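Local coordinates for protein leucine--tRNA ligase (PDB 5AH5) that probably attaches leucine to tRNA(Leu) at the expense of ATP, as a zinc-binding class I aminoacyl-tRNA synthetase, at residues Asn507-Ser512 against Leu547-Phe552; Ile722-Trp727 against Ser734-Glu739. One frame throughout, in Å; residues are numbered along the deposited sequence.

Contact 1 of 2, residues Asn507-Ser512 against Leu547-Phe552; sequences NPIDSS and LGYIEF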
loop_
_atom_site.group_PDB
_atom_site.type_symbol
_atom_site.label_atom_id
_atom_site.label_comp_id
_atom_site.label_asym_id
_atom_site.label_seq_id
_atom_site.Cartn_x
_atom_site.Cartn_y
_atom_site.Cartn_z
ATOM N N ASN B 507 -18.440 3.211 -19.492
ATOM C CA ASN B 507 -18.539 2.063 -18.598
ATOM C C ASN B 507 -17.472 2.226 -17.479
ATOM O O ASN B 507 -16.427 2.752 -17.728
ATOM C CB ASN B 507 -18.275 0.778 -19.360
ATOM C CG ASN B 507 -19.235 0.573 -20.507
ATOM O OD1 ASN B 507 -18.813 0.451 -21.661
ATOM N ND2 ASN B 507 -20.543 0.555 -20.194
ATOM N N PRO B 508 -17.772 1.833 -16.254
ATOM C CA PRO B 508 -16.825 2.125 -15.197
ATOM C C PRO B 508 -15.471 1.434 -15.473
ATOM O O PRO B 508 -14.426 2.138 -15.575
ATOM C CB PRO B 508 -17.502 1.602 -13.933
ATOM C CG PRO B 508 -18.877 1.227 -14.280
ATOM C CD PRO B 508 -19.011 1.195 -15.763
ATOM N N ILE B 509 -15.533 0.140 -15.781
ATOM C CA ILE B 509 -14.339 -0.686 -15.992
ATOM C C ILE B 509 -14.335 -1.466 -17.346
ATOM O O ILE B 509 -15.281 -2.157 -17.674
ATOM C CB ILE B 509 -14.229 -1.675 -14.872
ATOM C CG1 ILE B 509 -13.984 -0.948 -13.557
ATOM C CG2 ILE B 509 -13.062 -2.620 -15.115
ATOM C CD1 ILE B 509 -14.165 -1.829 -12.338
ATOM N N ASP B 510 -13.246 -1.338 -18.095
ATOM C CA ASP B 510 -13.045 -2.016 -19.350
ATOM C C ASP B 510 -12.484 -3.407 -19.002
ATOM O O ASP B 510 -11.286 -3.557 -18.768
ATOM C CB ASP B 510 -12.108 -1.173 -20.212
ATOM C CG ASP B 510 -11.956 -1.734 -21.624
ATOM O OD1 ASP B 510 -11.869 -2.965 -21.757
ATOM O OD2 ASP B 510 -11.865 -0.948 -22.569
ATOM N N SER B 511 -13.387 -4.385 -18.874
ATOM C CA SER B 511 -13.042 -5.747 -18.505
ATOM C C SER B 511 -11.911 -6.328 -19.336
ATOM O O SER B 511 -11.008 -6.955 -18.807
ATOM C CB SER B 511 -14.294 -6.647 -18.629
ATOM O OG SER B 511 -15.281 -6.207 -17.698
ATOM N N SER B 512 -11.949 -6.097 -20.635
ATOM C CA SER B 512 -11.018 -6.770 -21.494
ATOM C C SER B 512 -9.592 -6.148 -21.331
ATOM O O SER B 512 -8.615 -6.907 -21.242
ATOM C CB SER B 512 -11.580 -6.882 -22.945
ATOM O OG SER B 512 -11.195 -5.806 -23.781
ATOM N N LEU B 547 -19.006 -9.944 -9.348
ATOM C CA LEU B 547 -20.049 -9.390 -10.211
ATOM C C LEU B 547 -19.684 -9.345 -11.677
ATOM O O LEU B 547 -20.456 -8.823 -12.447
ATOM C CB LEU B 547 -20.383 -7.970 -9.795
ATOM C CG LEU B 547 -20.841 -7.722 -8.375
ATOM C CD1 LEU B 547 -21.170 -6.241 -8.255
ATOM C CD2 LEU B 547 -22.012 -8.565 -7.994
ATOM N N GLY B 548 -18.500 -9.817 -12.071
ATOM C CA GLY B 548 -18.174 -9.941 -13.501
ATOM C C GLY B 548 -17.339 -8.853 -14.125
ATOM O O GLY B 548 -16.980 -8.949 -15.309
ATOM N N TYR B 549 -16.967 -7.820 -13.366
ATOM C CA TYR B 549 -16.178 -6.763 -14.003
ATOM C C TYR B 549 -14.750 -7.204 -14.368
ATOM O O TYR B 549 -14.140 -6.697 -15.343
ATOM C CB TYR B 549 -16.114 -5.554 -13.105
ATOM C CG TYR B 549 -17.465 -4.842 -12.905
ATOM C CD1 TYR B 549 -18.347 -5.274 -11.931
ATOM C CD2 TYR B 549 -17.846 -3.781 -13.710
ATOM C CE1 TYR B 549 -19.563 -4.665 -11.752
ATOM C CE2 TYR B 549 -19.080 -3.156 -13.545
ATOM C CZ TYR B 549 -19.923 -3.610 -12.558
ATOM O OH TYR B 549 -21.132 -3.027 -12.297
ATOM N N ILE B 550 -14.200 -8.090 -13.536
ATOM C CA ILE B 550 -12.849 -8.523 -13.665
ATOM C C ILE B 550 -12.771 -9.989 -13.358
ATOM O O ILE B 550 -13.679 -10.519 -12.769
ATOM C CB ILE B 550 -11.920 -7.753 -12.722
ATOM C CG1 ILE B 550 -12.417 -7.838 -11.274
ATOM C CG2 ILE B 550 -11.828 -6.320 -13.148
ATOM C CD1 ILE B 550 -11.603 -7.060 -10.271
ATOM N N GLU B 551 -11.665 -10.634 -13.742
ATOM C CA GLU B 551 -11.493 -12.091 -13.524
ATOM C C GLU B 551 -10.448 -12.456 -12.467
ATOM O O GLU B 551 -10.136 -13.631 -12.283
ATOM C CB GLU B 551 -11.199 -12.781 -14.865
ATOM C CG GLU B 551 -12.484 -13.058 -15.683
ATOM C CD GLU B 551 -12.271 -13.342 -17.188
ATOM O OE1 GLU B 551 -11.116 -13.359 -17.696
ATOM O OE2 GLU B 551 -13.285 -13.553 -17.889
ATOM N N PHE B 552 -9.946 -11.465 -11.743
ATOM C CA PHE B 552 -8.914 -11.691 -10.715
ATOM C C PHE B 552 -9.469 -11.215 -9.399
ATOM O O PHE B 552 -10.424 -10.438 -9.358
ATOM C CB PHE B 552 -7.590 -11.000 -11.079
ATOM C CG PHE B 552 -7.735 -9.545 -11.357
ATOM C CD1 PHE B 552 -8.094 -9.100 -12.625
ATOM C CD2 PHE B 552 -7.596 -8.619 -10.330
ATOM C CE1 PHE B 552 -8.231 -7.754 -12.888
ATOM C CE2 PHE B 552 -7.789 -7.276 -10.573
ATOM C CZ PHE B 552 -8.106 -6.836 -11.855
#
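Ile509 is the main bump of this contact, set against the shallow surface made by Tyr549 and Ile550. The two branches of Ile509 divide the work. CD1, at the end of the longer branch, rests on Tyr549 CB at 4.3 Å. The shorter branch points at the next residue along, where Ile509 CG2 meets Ile550 CG2 at 4.4 Å. Pro508 adds a second, smaller bump. Its CG comes up to Tyr549 CE2 at 4.4 Å, and both it and Ile509 CB approach the ring obliquely. At these distances the surfaces touch without interlocking closely.

The polar link is Ser511. Its OG gives a hydrogen bond to the backbone O of Tyr549 at 2.7 Å. The hydroxyl lies anti to the serine's own carbonyl carbon (chi1 -63°), which turns it to this oxygen. It meets the carbonyl well off its axis, with a C=O...OG angle of 124°, and sits 34° out of the carbonyl plane. Ser511 CA lies 3.5 Å from the same Tyr549 O, a weak CH...O contact beside the hydrogen bond.

Both segments are connections in the Rossmann-type catalytic fold of class I synthetases. One leads into helix 511-517, with Asp510 at its N-cap. The other leaves helix 533-546, which Gly548 ends in a Schellman motif, and runs on to strand 556-560. Leu544 of helix 533-546 touches both Ile509 and Tyr549, and Tyr549 OH bonds to Asp140 of helix 128-143.

The chemistry implies a division of roles. The apolar contacts lie between side chains, while one short hydrogen bond joins the Ser511 hydroxyl, at the start of helix 511-517, to the main-chain oxygen of Tyr549.

Contact 2 of 2, residues Ile722-Trp727 against Ser734-Glu739; sequences ISEELW and SLVAAE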
loop_
_atom_site.group_PDB
_atom_site.type_symbol
_atom_site.label_atom_id
_atom_site.label_comp_id
_atom_site.label_asym_id
_atom_site.label_seq_id
_atom_site.Cartn_x
_atom_site.Cartn_y
_atom_site.Cartn_z
ATOM N N ILE B 722 20.728 13.257 -16.812
ATOM C CA ILE B 722 22.182 13.237 -16.981
ATOM C C ILE B 722 22.590 12.096 -17.904
ATOM O O ILE B 722 23.514 12.198 -18.673
ATOM C CB ILE B 722 22.873 13.066 -15.596
ATOM C CG1 ILE B 722 23.187 14.451 -15.031
ATOM C CG2 ILE B 722 24.150 12.235 -15.674
ATOM C CD1 ILE B 722 23.235 14.517 -13.501
ATOM N N SER B 723 21.910 10.995 -17.807
ATOM C CA SER B 723 22.217 9.861 -18.672
ATOM C C SER B 723 21.994 10.137 -20.147
ATOM O O SER B 723 22.816 9.718 -20.970
ATOM C CB SER B 723 21.440 8.650 -18.236
ATOM O OG SER B 723 21.912 8.252 -16.963
ATOM N N GLU B 724 20.890 10.829 -20.480
ATOM C CA GLU B 724 20.637 11.233 -21.837
ATOM C C GLU B 724 21.701 12.203 -22.249
ATOM O O GLU B 724 22.170 12.125 -23.372
ATOM C CB GLU B 724 19.242 11.903 -22.038
ATOM C CG GLU B 724 18.049 10.994 -21.828
ATOM C CD GLU B 724 17.910 9.833 -22.814
ATOM O OE1 GLU B 724 18.683 9.810 -23.774
ATOM O OE2 GLU B 724 17.080 8.879 -22.581
ATOM N N GLU B 725 22.092 13.111 -21.357
ATOM C CA GLU B 725 23.068 14.115 -21.735
ATOM C C GLU B 725 24.375 13.398 -22.153
ATOM O O GLU B 725 24.971 13.715 -23.169
ATOM C CB GLU B 725 23.355 15.048 -20.533
ATOM C CG GLU B 725 24.256 16.254 -20.790
ATOM C CD GLU B 725 23.554 17.431 -21.456
ATOM O OE1 GLU B 725 22.302 17.445 -21.601
ATOM O OE2 GLU B 725 24.263 18.390 -21.787
ATOM N N LEU B 726 24.822 12.464 -21.324
ATOM C CA LEU B 726 26.122 11.810 -21.546
ATOM C C LEU B 726 26.081 10.915 -22.757
ATOM O O LEU B 726 26.973 10.987 -23.604
ATOM C CB LEU B 726 26.528 11.033 -20.318
ATOM C CG LEU B 726 26.816 11.988 -19.176
ATOM C CD1 LEU B 726 27.186 11.198 -17.921
ATOM C CD2 LEU B 726 27.877 13.006 -19.540
ATOM N N TRP B 727 25.010 10.138 -22.878
ATOM C CA TRP B 727 24.748 9.354 -24.103
ATOM C C TRP B 727 24.880 10.170 -25.369
ATOM O O TRP B 727 25.634 9.761 -26.300
ATOM C CB TRP B 727 23.366 8.740 -24.012
ATOM C CG TRP B 727 22.919 7.768 -25.058
ATOM C CD1 TRP B 727 21.983 7.997 -26.010
ATOM C CD2 TRP B 727 23.241 6.401 -25.145
ATOM N NE1 TRP B 727 21.728 6.871 -26.720
ATOM C CE2 TRP B 727 22.459 5.853 -26.186
ATOM C CE3 TRP B 727 24.123 5.571 -24.451
ATOM C CZ2 TRP B 727 22.574 4.513 -26.591
ATOM C CZ3 TRP B 727 24.199 4.248 -24.799
ATOM C CH2 TRP B 727 23.456 3.723 -25.880
ATOM N N SER B 734 20.112 8.163 -30.701
ATOM C CA SER B 734 18.930 7.640 -30.032
ATOM C C SER B 734 18.839 8.169 -28.577
ATOM O O SER B 734 19.758 8.801 -28.074
ATOM C CB SER B 734 19.015 6.122 -30.016
ATOM O OG SER B 734 20.129 5.696 -29.201
ATOM N N LEU B 735 17.704 7.938 -27.933
ATOM C CA LEU B 735 17.551 8.242 -26.496
ATOM C C LEU B 735 17.917 6.966 -25.770
ATOM O O LEU B 735 17.438 5.929 -26.154
ATOM C CB LEU B 735 16.111 8.641 -26.184
ATOM C CG LEU B 735 15.649 10.004 -26.736
ATOM C CD1 LEU B 735 14.132 10.157 -26.620
ATOM C CD2 LEU B 735 16.350 11.138 -26.010
ATOM N N VAL B 736 18.732 7.047 -24.715
ATOM C CA VAL B 736 19.087 5.848 -23.968
ATOM C C VAL B 736 17.867 5.246 -23.362
ATOM O O VAL B 736 17.822 4.029 -23.158
ATOM C CB VAL B 736 19.976 6.007 -22.666
ATOM C CG1 VAL B 736 21.008 4.919 -22.647
ATOM C CG2 VAL B 736 20.543 7.376 -22.386
ATOM N N ALA B 737 16.894 6.095 -22.992
ATOM C CA ALA B 737 15.635 5.603 -22.416
ATOM C C ALA B 737 14.910 4.638 -23.357
ATOM O O ALA B 737 14.195 3.740 -22.863
ATOM C CB ALA B 737 14.706 6.775 -21.964
ATOM N N ALA B 738 15.120 4.773 -24.679
ATOM C CA ALA B 738 14.519 3.862 -25.668
ATOM C C ALA B 738 15.434 2.724 -26.080
ATOM O O ALA B 738 15.054 1.954 -26.923
ATOM C CB ALA B 738 14.103 4.606 -26.919
ATOM N N GLU B 739 16.584 2.569 -25.454
ATOM C CA GLU B 739 17.563 1.550 -25.879
ATOM C C GLU B 739 17.177 0.278 -25.131
ATOM O O GLU B 739 16.780 0.356 -23.994
ATOM C CB GLU B 739 18.961 2.053 -25.559
ATOM C CG GLU B 739 20.110 1.266 -26.143
ATOM C CD GLU B 739 20.223 1.332 -27.668
ATOM O OE1 GLU B 739 20.008 2.391 -28.288
ATOM O OE2 GLU B 739 20.598 0.291 -28.239
#
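The indole of Trp727 takes Val736 on one face and Ser734 and Glu739 at its edge. Val736 CG1 stands over the six-membered ring as a CH-pi contact, 3.7 Å from the centroid and 15° off the normal. The other methyl, Val736 CG2, sits near the root of the side chain, 3.5 Å from Trp727 CB. At the edge, Trp727 NE1 gives a fairly straight hydrogen bond to Ser734 OG at 3.2 Å, and the oxygen lies almost exactly in the ring plane. Further round, Glu739 OE1 comes to 3.7 Å from Trp727 CZ2, its carboxylate turned 46° from the indole. A weak bond from Ser734 OG to that same OE1 links the two edge partners. With CG anti to the backbone N (chi1 -173°), Trp727 reaches across to the second segment.

The second flat group is the carboxylate of Glu724. Its chain bends at chi2, and the two oxygens take successive backbone N-H groups. OE1 accepts from Val736 N at 2.9 Å, and OE2 from Ala737 N at 2.8 Å. Both donors come on the syn side and slightly out of plane. This two-pronged grip holds the start of the 3-10 turn 736-738, whose N-H groups would probably stabilise the buried negative charge. Leu735 CD2 lies alongside, 3.5 Å from Glu724 OE1.

In the anticodon-binding domain, the contact folds the chain that follows helix 720-729 back onto that helix, before the run to strand 753-760. Trp16 of helix 5-19 gives Glu724 OE2 a further hydrogen bond, and Trp12 of that helix touches Glu724 and Leu735. Arg713 of helix 701-715 touches both Trp727 and Val736, while Leu726 packs on helix 617-632.

How the contacts relate
The two contacts share no elements. They lie in series along the chain, with centres about 38 Å apart. Contact 1 joins connections of the catalytic fold across the rest of helix 511-517, strand 520-524 and helix 533-546. Contact 2 is local, pairing a helix with the chain just beyond it in the anticodon-binding domain. Each is partly buried, with buried residues beside one exposed one, Gly548 in contact 1 and Ser734 in contact 2. Their chemistry differs. In contact 1 packing of Pro508 and Ile509 against Tyr549 and Ile550 dominates, and a main-chain oxygen receives the single hydrogen bond. In contact 2 a buried carboxylate collects backbone N-H groups, an indole is hydrogen-bonded at its edge and covered on one face by a valine, and the buried area is larger.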